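Long-range contacts in alternansucrase (Leuconostoc mesenteroides, PDB 6HVG), which is a large multidomain member of glycoside hydrolase family 70, combining a TIM-barrel-type core with modules of choline-binding-like repeats: residues K338-D343 and T367-T372; N351-F356 and V1363-G1368; F360-A365 and Y1357-G1362. All coordinates share one frame; numbering follows the deposited sequence.

Contact 1 of 3, residues K338-D343 and T367-T372; sequences KTYYLD and TGAGKT
Tyr340 brings the CD1 and CE1 atoms of its ring against the loop at Thr367 to Ala369. The ring carbon CE1 of Tyr340 lies 3.8 Å from Ala369 CB, and it also meets Thr367 O, 3.4 Å away, at the ring edge and close to the ring plane. Gly368 O comes in obliquely instead, 3.5 Å from Tyr340 CD1. The ring gets there because CG is anti to the carbonyl carbon (chi1 -57°), which swings its end nearer to the loop than the CB direction alone would suggest. Thr339 contributes through its backbone. Gly370 N donates to Thr339 O over 2.7 Å, the single direct backbone bond between the segments, and a water accepts from Thr339 N while donating to Gly370 O. The two residues are thus joined twice, once directly and once through solvent. A second water takes the N-H of Tyr341 and sits 2.6 Å from Gly368 O, adding a second water-mediated backbone link, from Tyr341 to Gly368. Strand 338-342 pairs with strand 333-335 in a hairpin, where Thr339 OG1 bonds to Thr334 OG1, and the Tyr340 ring meets Phe311 edge-to-face. Strand 370-371 is in turn the outermost strand of the next sheet, beside strand 360-363, so the contact joins two successive hairpin units of a choline-binding-type repeat.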
ATOM      1  N   LYS A 338     -13.345 -43.938  31.641  1.00 78.89           N
ATOM      2  CA  LYS A 338     -13.062 -43.288  30.365  1.00 74.45           C
ATOM      3  C   LYS A 338     -11.674 -43.657  29.877  1.00 68.47           C
ATOM      4  O   LYS A 338     -10.774 -43.911  30.685  1.00 71.09           O
ATOM      5  CB  LYS A 338     -13.171 -41.777  30.509  1.00 78.67           C
ATOM      6  CG  LYS A 338     -14.588 -41.250  30.588  1.00 83.55           C
ATOM      7  CD  LYS A 338     -14.663 -40.077  31.546  1.00 86.49           C
ATOM      8  CE  LYS A 338     -16.009 -39.404  31.517  1.00 87.67           C
ATOM      9  NZ  LYS A 338     -16.090 -38.537  30.312  1.00 89.98           N
ATOM     10  N   THR A 339     -11.522 -43.684  28.553  1.00 60.98           N
ATOM     11  CA  THR A 339     -10.305 -44.152  27.907  1.00 57.30           C
ATOM     12  C   THR A 339      -9.589 -43.002  27.197  1.00 55.78           C
ATOM     13  O   THR A 339     -10.169 -42.255  26.418  1.00 52.65           O
ATOM     14  CB  THR A 339     -10.611 -45.287  26.915  1.00 57.40           C
ATOM     15  OG1 THR A 339     -11.314 -46.324  27.607  1.00 58.31           O
ATOM     16  CG2 THR A 339      -9.334 -45.866  26.322  1.00 56.32           C
ATOM     17  N   TYR A 340      -8.308 -42.871  27.513  1.00 54.67           N
ATOM     18  CA  TYR A 340      -7.455 -41.828  26.986  1.00 53.16           C
ATOM     19  C   TYR A 340      -6.283 -42.485  26.279  1.00 50.41           C
ATOM     20  O   TYR A 340      -5.929 -43.610  26.622  1.00 48.46           O
ATOM     21  CB  TYR A 340      -6.940 -40.981  28.160  1.00 53.88           C
ATOM     22  CG  TYR A 340      -8.020 -40.364  29.006  1.00 49.54           C
ATOM     23  CD1 TYR A 340      -8.564 -39.131  28.667  1.00 50.11           C
ATOM     24  CD2 TYR A 340      -8.473 -40.994  30.149  1.00 48.30           C
ATOM     25  CE1 TYR A 340      -9.546 -38.545  29.447  1.00 52.01           C
ATOM     26  CE2 TYR A 340      -9.440 -40.412  30.956  1.00 50.11           C
ATOM     27  CZ  TYR A 340      -9.973 -39.189  30.603  1.00 51.63           C
ATOM     28  OH  TYR A 340     -10.948 -38.615  31.360  1.00 50.94           O
ATOM     29  N   TYR A 341      -5.705 -41.787  25.307  1.00 47.67           N
ATOM     30  CA  TYR A 341      -4.558 -42.301  24.607  1.00 48.51           C
ATOM     31  C   TYR A 341      -3.344 -41.439  24.888  1.00 51.24           C
ATOM     32  O   TYR A 341      -3.337 -40.267  24.578  1.00 50.86           O
ATOM     33  CB  TYR A 341      -4.823 -42.400  23.105  1.00 46.71           C
ATOM     34  CG  TYR A 341      -3.557 -42.599  22.286  1.00 46.48           C
ATOM     35  CD1 TYR A 341      -2.760 -43.711  22.482  1.00 46.69           C
ATOM     36  CD2 TYR A 341      -3.172 -41.666  21.327  1.00 47.48           C
ATOM     37  CE1 TYR A 341      -1.615 -43.900  21.734  1.00 48.82           C
ATOM     38  CE2 TYR A 341      -2.026 -41.825  20.590  1.00 49.90           C
ATOM     39  CZ  TYR A 341      -1.246 -42.948  20.788  1.00 51.58           C
ATOM     40  OH  TYR A 341      -0.102 -43.100  20.028  1.00 54.54           O
ATOM     41  N   LEU A 342      -2.306 -42.038  25.450  1.00 53.49           N
ATOM     42  CA  LEU A 342      -1.059 -41.333  25.705  1.00 55.27           C
ATOM     43  C   LEU A 342      -0.013 -41.868  24.748  1.00 57.09           C
ATOM     44  O   LEU A 342       0.122 -43.068  24.562  1.00 60.72           O
ATOM     45  CB  LEU A 342      -0.601 -41.545  27.150  1.00 58.29           C
ATOM     46  CG  LEU A 342      -1.679 -41.248  28.226  1.00 57.96           C
ATOM     47  CD1 LEU A 342      -1.494 -42.076  29.469  1.00 61.84           C
ATOM     48  CD2 LEU A 342      -1.704 -39.787  28.641  1.00 57.25           C
ATOM     49  N   ASP A 343       0.741 -40.977  24.125  1.00 58.00           N
ATOM     50  CA  ASP A 343       1.747 -41.407  23.158  1.00 60.28           C
ATOM     51  C   ASP A 343       3.021 -41.894  23.846  1.00 64.90           C
ATOM     52  O   ASP A 343       3.081 -41.941  25.078  1.00 65.48           O
ATOM     53  CB  ASP A 343       2.039 -40.310  22.116  1.00 57.75           C
ATOM     54  CG  ASP A 343       2.828 -39.157  22.665  1.00 56.95           C
ATOM     55  OD1 ASP A 343       3.292 -39.213  23.816  1.00 58.82           O
ATOM     56  OD2 ASP A 343       3.015 -38.193  21.913  1.00 53.98           O
ATOM     57  N   THR A 367     -11.087 -32.991  26.619  1.00 66.38           N
ATOM     58  CA  THR A 367     -10.358 -33.707  27.667  1.00 66.45           C
ATOM     59  C   THR A 367      -9.566 -34.922  27.188  1.00 63.85           C
ATOM     60  O   THR A 367      -8.916 -35.569  27.985  1.00 63.57           O
ATOM     61  CB  THR A 367     -11.313 -34.170  28.795  1.00 71.30           C
ATOM     62  OG1 THR A 367     -12.287 -35.073  28.268  1.00 77.43           O
ATOM     63  CG2 THR A 367     -12.028 -32.982  29.430  1.00 68.11           C
ATOM     64  N   GLY A 368      -9.640 -35.243  25.901  1.00 65.39           N
ATOM     65  CA  GLY A 368      -9.000 -36.436  25.360  1.00 65.04           C
ATOM     66  C   GLY A 368      -9.701 -37.762  25.583  1.00 62.67           C
ATOM     67  O   GLY A 368      -9.138 -38.816  25.271  1.00 60.58           O
ATOM     68  N   ALA A 369     -10.919 -37.737  26.123  1.00 60.86           N
ATOM     69  CA  ALA A 369     -11.652 -38.973  26.410  1.00 59.82           C
ATOM     70  C   ALA A 369     -12.219 -39.622  25.144  1.00 56.47           C
ATOM     71  O   ALA A 369     -12.848 -38.969  24.326  1.00 52.14           O
ATOM     72  CB  ALA A 369     -12.762 -38.722  27.423  1.00 58.65           C
ATOM     73  N   GLY A 370     -12.030 -40.929  25.039  1.00 54.83           N
ATOM     74  CA  GLY A 370     -12.399 -41.682  23.847  1.00 56.51           C
ATOM     75  C   GLY A 370     -13.887 -41.903  23.665  1.00 54.76           C
ATOM     76  O   GLY A 370     -14.555 -42.416  24.557  1.00 52.91           O
ATOM     77  N   LYS A 371     -14.391 -41.514  22.502  1.00 55.79           N
ATOM     78  CA  LYS A 371     -15.756 -41.785  22.092  1.00 59.57           C
ATOM     79  C   LYS A 371     -15.697 -42.761  20.920  1.00 59.32           C
ATOM     80  O   LYS A 371     -14.793 -42.721  20.092  1.00 62.62           O
ATOM     81  CB  LYS A 371     -16.446 -40.511  21.608  1.00 68.28           C
ATOM     82  CG  LYS A 371     -16.172 -39.245  22.422  1.00 78.17           C
ATOM     83  CD  LYS A 371     -16.441 -37.986  21.594  1.00 84.61           C
ATOM     84  CE  LYS A 371     -15.906 -36.734  22.275  1.00 94.74           C
ATOM     85  NZ  LYS A 371     -16.852 -36.194  23.296  1.00 97.81           N
ATOM     86  N   THR A 372     -16.706 -43.603  20.805  1.00 59.17           N
ATOM     87  CA  THR A 372     -16.765 -44.578  19.721  1.00 53.96           C
ATOM     88  C   THR A 372     -17.146 -43.967  18.364  1.00 51.42           C
ATOM     89  O   THR A 372     -16.948 -44.596  17.332  1.00 50.76           O
ATOM     90  CB  THR A 372     -17.691 -45.741  20.121  1.00 54.25           C
ATOM     91  OG1 THR A 372     -17.573 -46.785  19.154  1.00 56.99           O
ATOM     92  CG2 THR A 372     -19.132 -45.296  20.265  1.00 54.33           C
TER
HETATM   93  O   HOH W   1     -14.018 -42.747  27.397  1.00 41.45           O
HETATM   94  O   HOH W   2      -6.595 -39.226  24.863  1.00 49.19           O

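Contact 2 of 3, residues N351-F356 and V1363-G1368; sequences NYAGTF and VELRKG
Asn351 gives its side-chain amide to two successive backbone carbonyls of the facing loop. The shorter bond runs from Asn351 ND2 to Arg1366 O, 2.6 Å with an N-H...O angle of 151°; the acceptor lies in the amide plane, while the donor is tilted 32° from the carbonyl plane. A weak, more bent bond joins Asn351 ND2 to Lys1367 O at 2.8 Å. With CG anti to the backbone N (chi1 -167°), the amide extends across to the loop. At its other end Asn351 OD1 is hydrogen-bonded to Tyr362 OH and also accepts from a water 3.1 Å away, which in turn accepts weakly from Arg1366 N. Both ends of the amide are therefore engaged, which fixes its rotation. Gly1368 CA makes a C-H...O contact of 3.6 Å with Asn351 O. Leu1365 CD1 lies against the amide oxygen, 3.6 Å from Asn351 OD1, and its other branch, CD2, makes an apolar contact with Ala353 CB at 4.0 Å. Farther out, Arg1366 NE bridges to Glu1364 OE2, and Arg1366 makes a cation-pi contact with Trp1323. Each segment carries a G1 beta bulge, Asn351 and Tyr352 facing Phe363, and Lys1367 and Gly1368 facing Phe1380. Two bulged hairpins, linked by backbone hydrogen bonds from Ala353 to Phe1369 and Thr1371, are consistent with stacked repeats of the choline-binding kind.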
ATOM      1  N   ASN A 351      -8.101 -34.419  20.221  1.00 50.01           N
ATOM      2  CA  ASN A 351      -8.550 -34.331  18.829  1.00 49.26           C
ATOM      3  C   ASN A 351      -7.779 -35.295  17.938  1.00 49.64           C
ATOM      4  O   ASN A 351      -7.253 -34.922  16.905  1.00 49.72           O
ATOM      5  CB  ASN A 351      -8.473 -32.905  18.317  1.00 47.23           C
ATOM      6  CG  ASN A 351      -9.215 -32.715  16.996  1.00 51.34           C
ATOM      7  OD1 ASN A 351     -10.312 -33.297  16.767  1.00 52.29           O
ATOM      8  ND2 ASN A 351      -8.647 -31.888  16.123  1.00 49.33           N
ATOM      9  N   TYR A 352      -7.760 -36.558  18.356  1.00 53.01           N
ATOM     10  CA  TYR A 352      -6.955 -37.604  17.725  1.00 55.05           C
ATOM     11  C   TYR A 352      -7.879 -38.779  17.390  1.00 53.63           C
ATOM     12  O   TYR A 352      -8.532 -39.335  18.274  1.00 50.48           O
ATOM     13  CB  TYR A 352      -5.858 -38.059  18.702  1.00 56.40           C
ATOM     14  CG  TYR A 352      -4.768 -38.931  18.116  1.00 59.92           C
ATOM     15  CD1 TYR A 352      -4.963 -40.301  17.913  1.00 65.12           C
ATOM     16  CD2 TYR A 352      -3.528 -38.408  17.810  1.00 63.00           C
ATOM     17  CE1 TYR A 352      -3.958 -41.117  17.387  1.00 67.99           C
ATOM     18  CE2 TYR A 352      -2.517 -39.217  17.290  1.00 69.42           C
ATOM     19  CZ  TYR A 352      -2.735 -40.577  17.078  1.00 70.22           C
ATOM     20  OH  TYR A 352      -1.729 -41.385  16.568  1.00 71.33           O
ATOM     21  N   ALA A 353      -7.920 -39.145  16.117  1.00 52.64           N
ATOM     22  CA  ALA A 353      -8.692 -40.291  15.673  1.00 54.18           C
ATOM     23  C   ALA A 353      -7.785 -41.470  15.424  1.00 56.13           C
ATOM     24  O   ALA A 353      -6.717 -41.319  14.877  1.00 56.63           O
ATOM     25  CB  ALA A 353      -9.441 -39.942  14.392  1.00 55.28           C
ATOM     26  N   GLY A 354      -8.215 -42.660  15.819  1.00 65.38           N
ATOM     27  CA  GLY A 354      -7.488 -43.875  15.446  1.00 71.90           C
ATOM     28  C   GLY A 354      -8.081 -45.187  15.929  1.00 74.58           C
ATOM     29  O   GLY A 354      -8.920 -45.204  16.810  1.00 68.00           O
ATOM     30  N   THR A 355      -7.631 -46.287  15.327  1.00 82.24           N
ATOM     31  CA  THR A 355      -8.130 -47.608  15.693  1.00 88.44           C
ATOM     32  C   THR A 355      -7.277 -48.223  16.785  1.00 89.22           C
ATOM     33  O   THR A 355      -6.259 -48.850  16.510  1.00 83.65           O
ATOM     34  CB  THR A 355      -8.209 -48.553  14.479  1.00 95.89           C
ATOM     35  OG1 THR A 355      -7.012 -48.434  13.683  1.00 90.01           O
ATOM     36  CG2 THR A 355      -9.452 -48.235  13.622  1.00 99.33           C
ATOM     37  N   PHE A 356      -7.721 -48.050  18.025  1.00 98.85           N
ATOM     38  CA  PHE A 356      -6.942 -48.454  19.190  1.00109.13           C
ATOM     39  C   PHE A 356      -7.346 -49.813  19.763  1.00121.50           C
ATOM     40  O   PHE A 356      -6.468 -50.616  20.104  1.00135.96           O
ATOM     41  CB  PHE A 356      -7.017 -47.372  20.265  1.00103.47           C
ATOM     42  N   VAL A1363     -18.576 -37.286  10.840  1.00 43.92           N
ATOM     43  CA  VAL A1363     -17.934 -36.061  11.278  1.00 43.75           C
ATOM     44  C   VAL A1363     -16.554 -35.980  10.627  1.00 43.38           C
ATOM     45  O   VAL A1363     -15.782 -36.949  10.609  1.00 42.39           O
ATOM     46  CB  VAL A1363     -17.744 -36.050  12.811  1.00 45.67           C
ATOM     47  CG1 VAL A1363     -16.962 -34.824  13.253  1.00 46.64           C
ATOM     48  CG2 VAL A1363     -19.083 -36.073  13.528  1.00 45.01           C
ATOM     49  N   GLU A1364     -16.239 -34.810  10.100  1.00 44.35           N
ATOM     50  CA  GLU A1364     -14.932 -34.553   9.489  1.00 45.68           C
ATOM     51  C   GLU A1364     -13.926 -34.183  10.582  1.00 44.93           C
ATOM     52  O   GLU A1364     -14.233 -33.379  11.482  1.00 43.45           O
ATOM     53  CB  GLU A1364     -15.109 -33.491   8.380  1.00 47.03           C
ATOM     54  CG  GLU A1364     -14.032 -32.459   8.152  1.00 51.32           C
ATOM     55  CD  GLU A1364     -14.401 -31.510   7.010  1.00 54.77           C
ATOM     56  OE1 GLU A1364     -15.165 -31.910   6.107  1.00 57.45           O
ATOM     57  OE2 GLU A1364     -13.917 -30.353   6.992  1.00 60.53           O
ATOM     58  N   LEU A1365     -12.756 -34.826  10.551  1.00 46.24           N
ATOM     59  CA  LEU A1365     -11.665 -34.512  11.487  1.00 47.72           C
ATOM     60  C   LEU A1365     -10.974 -33.243  11.021  1.00 46.16           C
ATOM     61  O   LEU A1365     -10.725 -33.076   9.824  1.00 40.27           O
ATOM     62  CB  LEU A1365     -10.655 -35.658  11.561  1.00 48.25           C
ATOM     63  CG  LEU A1365      -9.473 -35.540  12.525  1.00 49.72           C
ATOM     64  CD1 LEU A1365      -9.920 -35.558  13.977  1.00 53.22           C
ATOM     65  CD2 LEU A1365      -8.486 -36.664  12.286  1.00 50.88           C
ATOM     66  N   ARG A1366     -10.713 -32.346  11.969  1.00 48.41           N
ATOM     67  CA  ARG A1366     -10.147 -31.029  11.678  1.00 51.52           C
ATOM     68  C   ARG A1366      -9.102 -30.637  12.706  1.00 53.59           C
ATOM     69  O   ARG A1366      -9.360 -30.716  13.914  1.00 58.16           O
ATOM     70  CB  ARG A1366     -11.249 -29.980  11.728  1.00 52.18           C
ATOM     71  CG  ARG A1366     -12.348 -30.151  10.712  1.00 55.06           C
ATOM     72  CD  ARG A1366     -13.433 -29.085  10.897  1.00 58.27           C
ATOM     73  NE  ARG A1366     -13.643 -28.446   9.597  1.00 62.11           N
ATOM     74  CZ  ARG A1366     -13.875 -27.152   9.394  1.00 68.57           C
ATOM     75  NH1 ARG A1366     -13.950 -26.308  10.425  1.00 68.97           N
ATOM     76  NH2 ARG A1366     -14.038 -26.707   8.145  1.00 70.82           N
ATOM     77  N   LYS A1367      -7.927 -30.212  12.235  1.00 55.69           N
ATOM     78  CA  LYS A1367      -6.870 -29.694  13.105  1.00 59.13           C
ATOM     79  C   LYS A1367      -6.381 -30.818  14.024  1.00 53.14           C
ATOM     80  O   LYS A1367      -6.244 -30.645  15.229  1.00 54.78           O
ATOM     81  CB  LYS A1367      -7.377 -28.462  13.893  1.00 68.49           C
ATOM     82  CG  LYS A1367      -6.285 -27.468  14.264  1.00 85.53           C
ATOM     83  CD  LYS A1367      -6.772 -26.342  15.181  1.00 91.15           C
ATOM     84  CE  LYS A1367      -5.629 -25.386  15.519  1.00 91.93           C
ATOM     85  NZ  LYS A1367      -5.134 -24.670  14.304  1.00 94.30           N
ATOM     86  N   GLY A1368      -6.083 -31.968  13.436  1.00 48.14           N
ATOM     87  CA  GLY A1368      -5.697 -33.127  14.236  1.00 48.90           C
ATOM     88  C   GLY A1368      -5.225 -34.337  13.455  1.00 46.54           C
ATOM     89  O   GLY A1368      -5.352 -34.393  12.228  1.00 45.53           O
TER
HETATM   90  O   HOH W   3     -12.660 -32.644  14.797  1.00 35.32           O

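Contact 3 of 3, residues F360-A365 and Y1357-G1362; sequences FMYFDA and YFMPNG
Phe360 is met by three side chains of 1357-1362, two of them in the turn that ends this segment. Pro1360 CD lies over one face in a CH-pi contact, 3.8 Å from the centroid of the Phe360 ring. The ring edge is taken by the other two: Met1359 SD approaches Phe360 CZ to 3.8 Å, and Tyr1357 OH stands 3.4 Å from Phe360 CE1, near the plane of the ring. A chi1 of -178° stretches the Phe360 ring away from its own backbone N and into this group. A bend at chi3 sets Met1359 CE over a face of Tyr362, 3.7 Å from that ring's centroid, while SD packs on Tyr362 CB at 3.6 Å. One methionine therefore touches Phe360 and Tyr362, crossing Phe360 at about a right angle. The turn holding Met1359 and Pro1360 is a type I beta turn closed by Gly1362 N to Met1359 O. Outside it, Tyr1357 OH is hydrogen-bonded to Thr1371 O, and Asn1361 ND2 reaches Glu375 O. The whole is a Met-aromatic and CH-pi arrangement through which the loop after strand 1354-1357 packs against one hairpin strand of a choline-binding-type repeat.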
ATOM      1  N   PHE A 360     -12.460 -48.434  15.844  1.00 63.99           N
ATOM      2  CA  PHE A 360     -12.241 -46.993  15.779  1.00 56.81           C
ATOM      3  C   PHE A 360     -12.489 -46.350  17.145  1.00 55.28           C
ATOM      4  O   PHE A 360     -13.288 -46.856  17.916  1.00 57.99           O
ATOM      5  CB  PHE A 360     -13.159 -46.377  14.731  1.00 53.96           C
ATOM      6  CG  PHE A 360     -12.976 -44.894  14.552  1.00 56.50           C
ATOM      7  CD1 PHE A 360     -12.066 -44.388  13.629  1.00 57.88           C
ATOM      8  CD2 PHE A 360     -13.692 -44.001  15.325  1.00 56.39           C
ATOM      9  CE1 PHE A 360     -11.886 -43.020  13.479  1.00 55.04           C
ATOM     10  CE2 PHE A 360     -13.515 -42.633  15.184  1.00 54.61           C
ATOM     11  CZ  PHE A 360     -12.596 -42.141  14.271  1.00 53.32           C
ATOM     12  N   MET A 361     -11.764 -45.267  17.440  1.00 53.93           N
ATOM     13  CA  MET A 361     -12.000 -44.433  18.617  1.00 53.23           C
ATOM     14  C   MET A 361     -11.459 -43.019  18.410  1.00 50.95           C
ATOM     15  O   MET A 361     -10.305 -42.841  18.031  1.00 52.70           O
ATOM     16  CB  MET A 361     -11.343 -45.049  19.845  1.00 59.16           C
ATOM     17  CG  MET A 361     -11.630 -44.295  21.141  1.00 65.32           C
ATOM     18  SD  MET A 361     -11.319 -45.209  22.671  1.00 76.93           S
ATOM     19  CE  MET A 361     -12.139 -46.777  22.378  1.00 76.47           C
ATOM     20  N   TYR A 362     -12.309 -42.019  18.611  1.00 49.43           N
ATOM     21  CA  TYR A 362     -11.921 -40.613  18.486  1.00 49.30           C
ATOM     22  C   TYR A 362     -11.726 -40.019  19.867  1.00 50.04           C
ATOM     23  O   TYR A 362     -12.613 -40.094  20.707  1.00 50.66           O
ATOM     24  CB  TYR A 362     -12.967 -39.794  17.722  1.00 47.66           C
ATOM     25  CG  TYR A 362     -12.752 -38.297  17.848  1.00 47.08           C
ATOM     26  CD1 TYR A 362     -11.686 -37.671  17.223  1.00 49.75           C
ATOM     27  CD2 TYR A 362     -13.606 -37.512  18.603  1.00 45.78           C
ATOM     28  CE1 TYR A 362     -11.488 -36.299  17.355  1.00 50.28           C
ATOM     29  CE2 TYR A 362     -13.416 -36.153  18.727  1.00 44.41           C
ATOM     30  CZ  TYR A 362     -12.353 -35.559  18.119  1.00 46.14           C
ATOM     31  OH  TYR A 362     -12.157 -34.205  18.248  1.00 47.56           O
ATOM     32  N   PHE A 363     -10.557 -39.424  20.095  1.00 50.89           N
ATOM     33  CA  PHE A 363     -10.244 -38.822  21.390  1.00 51.89           C
ATOM     34  C   PHE A 363     -10.545 -37.309  21.445  1.00 53.94           C
ATOM     35  O   PHE A 363     -10.022 -36.514  20.669  1.00 50.96           O
ATOM     36  CB  PHE A 363      -8.812 -39.143  21.770  1.00 49.94           C
ATOM     37  CG  PHE A 363      -8.563 -40.602  21.895  1.00 46.72           C
ATOM     38  CD1 PHE A 363      -8.847 -41.245  23.072  1.00 48.25           C
ATOM     39  CD2 PHE A 363      -8.088 -41.337  20.828  1.00 46.49           C
ATOM     40  CE1 PHE A 363      -8.650 -42.601  23.200  1.00 49.23           C
ATOM     41  CE2 PHE A 363      -7.880 -42.691  20.939  1.00 46.40           C
ATOM     42  CZ  PHE A 363      -8.159 -43.330  22.131  1.00 48.25           C
ATOM     43  N   ASP A 364     -11.433 -36.970  22.370  1.00 58.49           N
ATOM     44  CA  ASP A 364     -12.042 -35.652  22.549  1.00 62.05           C
ATOM     45  C   ASP A 364     -11.066 -34.495  22.408  1.00 63.07           C
ATOM     46  O   ASP A 364      -9.939 -34.585  22.881  1.00 67.07           O
ATOM     47  CB  ASP A 364     -12.629 -35.616  23.974  1.00 66.92           C
ATOM     48  CG  ASP A 364     -13.867 -34.794  24.083  1.00 72.06           C
ATOM     49  OD1 ASP A 364     -13.918 -33.669  23.519  1.00 93.13           O
ATOM     50  OD2 ASP A 364     -14.793 -35.281  24.751  1.00 70.61           O
ATOM     51  N   ALA A 365     -11.513 -33.393  21.809  1.00 62.51           N
ATOM     52  CA  ALA A 365     -10.738 -32.147  21.802  1.00 60.43           C
ATOM     53  C   ALA A 365     -10.652 -31.499  23.197  1.00 66.08           C
ATOM     54  O   ALA A 365      -9.637 -30.883  23.534  1.00 64.77           O
ATOM     55  CB  ALA A 365     -11.333 -31.167  20.810  1.00 57.06           C
ATOM     56  N   TYR A1357     -10.832 -36.930   6.330  1.00 38.30           N
ATOM     57  CA  TYR A1357     -10.991 -38.056   7.244  1.00 39.47           C
ATOM     58  C   TYR A1357     -12.394 -38.019   7.893  1.00 41.95           C
ATOM     59  O   TYR A1357     -12.641 -37.219   8.786  1.00 44.37           O
ATOM     60  CB  TYR A1357      -9.921 -37.952   8.313  1.00 38.33           C
ATOM     61  CG  TYR A1357      -9.729 -39.167   9.204  1.00 38.80           C
ATOM     62  CD1 TYR A1357     -10.650 -39.498  10.171  1.00 40.01           C
ATOM     63  CD2 TYR A1357      -8.576 -39.934   9.127  1.00 38.89           C
ATOM     64  CE1 TYR A1357     -10.445 -40.598  11.007  1.00 40.03           C
ATOM     65  CE2 TYR A1357      -8.355 -41.008   9.971  1.00 38.49           C
ATOM     66  CZ  TYR A1357      -9.287 -41.349  10.894  1.00 38.29           C
ATOM     67  OH  TYR A1357      -9.050 -42.427  11.720  1.00 38.58           O
ATOM     68  N   PHE A1358     -13.319 -38.847   7.421  1.00 44.41           N
ATOM     69  CA  PHE A1358     -14.671 -38.886   8.011  1.00 44.46           C
ATOM     70  C   PHE A1358     -14.840 -40.042   8.982  1.00 44.39           C
ATOM     71  O   PHE A1358     -14.425 -41.154   8.696  1.00 42.57           O
ATOM     72  CB  PHE A1358     -15.742 -38.967   6.931  1.00 44.24           C
ATOM     73  CG  PHE A1358     -15.696 -37.836   5.977  1.00 44.58           C
ATOM     74  CD1 PHE A1358     -16.102 -36.587   6.399  1.00 47.21           C
ATOM     75  CD2 PHE A1358     -15.231 -37.989   4.696  1.00 44.45           C
ATOM     76  CE1 PHE A1358     -16.079 -35.488   5.550  1.00 49.20           C
ATOM     77  CE2 PHE A1358     -15.186 -36.900   3.832  1.00 47.42           C
ATOM     78  CZ  PHE A1358     -15.600 -35.638   4.261  1.00 49.19           C
ATOM     79  N   MET A1359     -15.480 -39.772  10.120  1.00 44.65           N
ATOM     80  CA  MET A1359     -15.606 -40.769  11.170  1.00 45.75           C
ATOM     81  C   MET A1359     -16.803 -41.676  10.897  1.00 44.15           C
ATOM     82  O   MET A1359     -17.486 -41.516   9.895  1.00 45.82           O
ATOM     83  CB  MET A1359     -15.681 -40.068  12.521  1.00 49.03           C
ATOM     84  CG  MET A1359     -14.479 -39.149  12.766  1.00 51.43           C
ATOM     85  SD  MET A1359     -14.286 -38.779  14.514  1.00 56.76           S
ATOM     86  CE  MET A1359     -14.125 -37.013  14.599  1.00 61.50           C
ATOM     87  N   PRO A1360     -17.044 -42.682  11.734  1.00 44.91           N
ATOM     88  CA  PRO A1360     -18.167 -43.572  11.419  1.00 44.51           C
ATOM     89  C   PRO A1360     -19.520 -42.841  11.454  1.00 46.35           C
ATOM     90  O   PRO A1360     -20.447 -43.266  10.780  1.00 44.80           O
ATOM     91  CB  PRO A1360     -18.104 -44.626  12.515  1.00 44.65           C
ATOM     92  CG  PRO A1360     -16.728 -44.562  13.069  1.00 46.02           C
ATOM     93  CD  PRO A1360     -16.266 -43.150  12.890  1.00 46.36           C
ATOM     94  N   ASN A1361     -19.608 -41.759  12.234  1.00 44.77           N
ATOM     95  CA  ASN A1361     -20.788 -40.918  12.262  1.00 44.47           C
ATOM     96  C   ASN A1361     -20.706 -39.756  11.282  1.00 45.46           C
ATOM     97  O   ASN A1361     -21.543 -38.850  11.306  1.00 42.53           O
ATOM     98  CB  ASN A1361     -21.055 -40.386  13.676  1.00 46.50           C
ATOM     99  CG  ASN A1361     -19.915 -39.566  14.203  1.00 47.14           C
ATOM    100  OD1 ASN A1361     -18.952 -39.295  13.492  1.00 49.56           O
ATOM    101  ND2 ASN A1361     -19.997 -39.192  15.456  1.00 48.93           N
ATOM    102  N   GLY A1362     -19.684 -39.761  10.418  1.00 47.44           N
ATOM    103  CA  GLY A1362     -19.595 -38.818   9.275  1.00 46.17           C
ATOM    104  C   GLY A1362     -18.980 -37.477   9.587  1.00 45.46           C
ATOM    105  O   GLY A1362     -18.848 -36.646   8.693  1.00 49.55           O
TER

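All three contacts lie in one peripheral region, 41 to 49 Å from the centre of the chain. Contacts 2 and 3 have centres about 5 Å apart, and contact 1 lies about 11 and 12 Å from them. Strands 352-355, 360-363 and 370-371 form a single antiparallel sheet, one strand for each contact, with 360-363 in the middle. Contact 1 is local, joining neighbouring hairpins; 351-356 and 360-365 fall between its two segments, while their partners lie near residue 1360. Contact 3 is nested inside the loop that contact 2 closes. Segments about a thousand residues apart in sequence thus meet here, probably within one module.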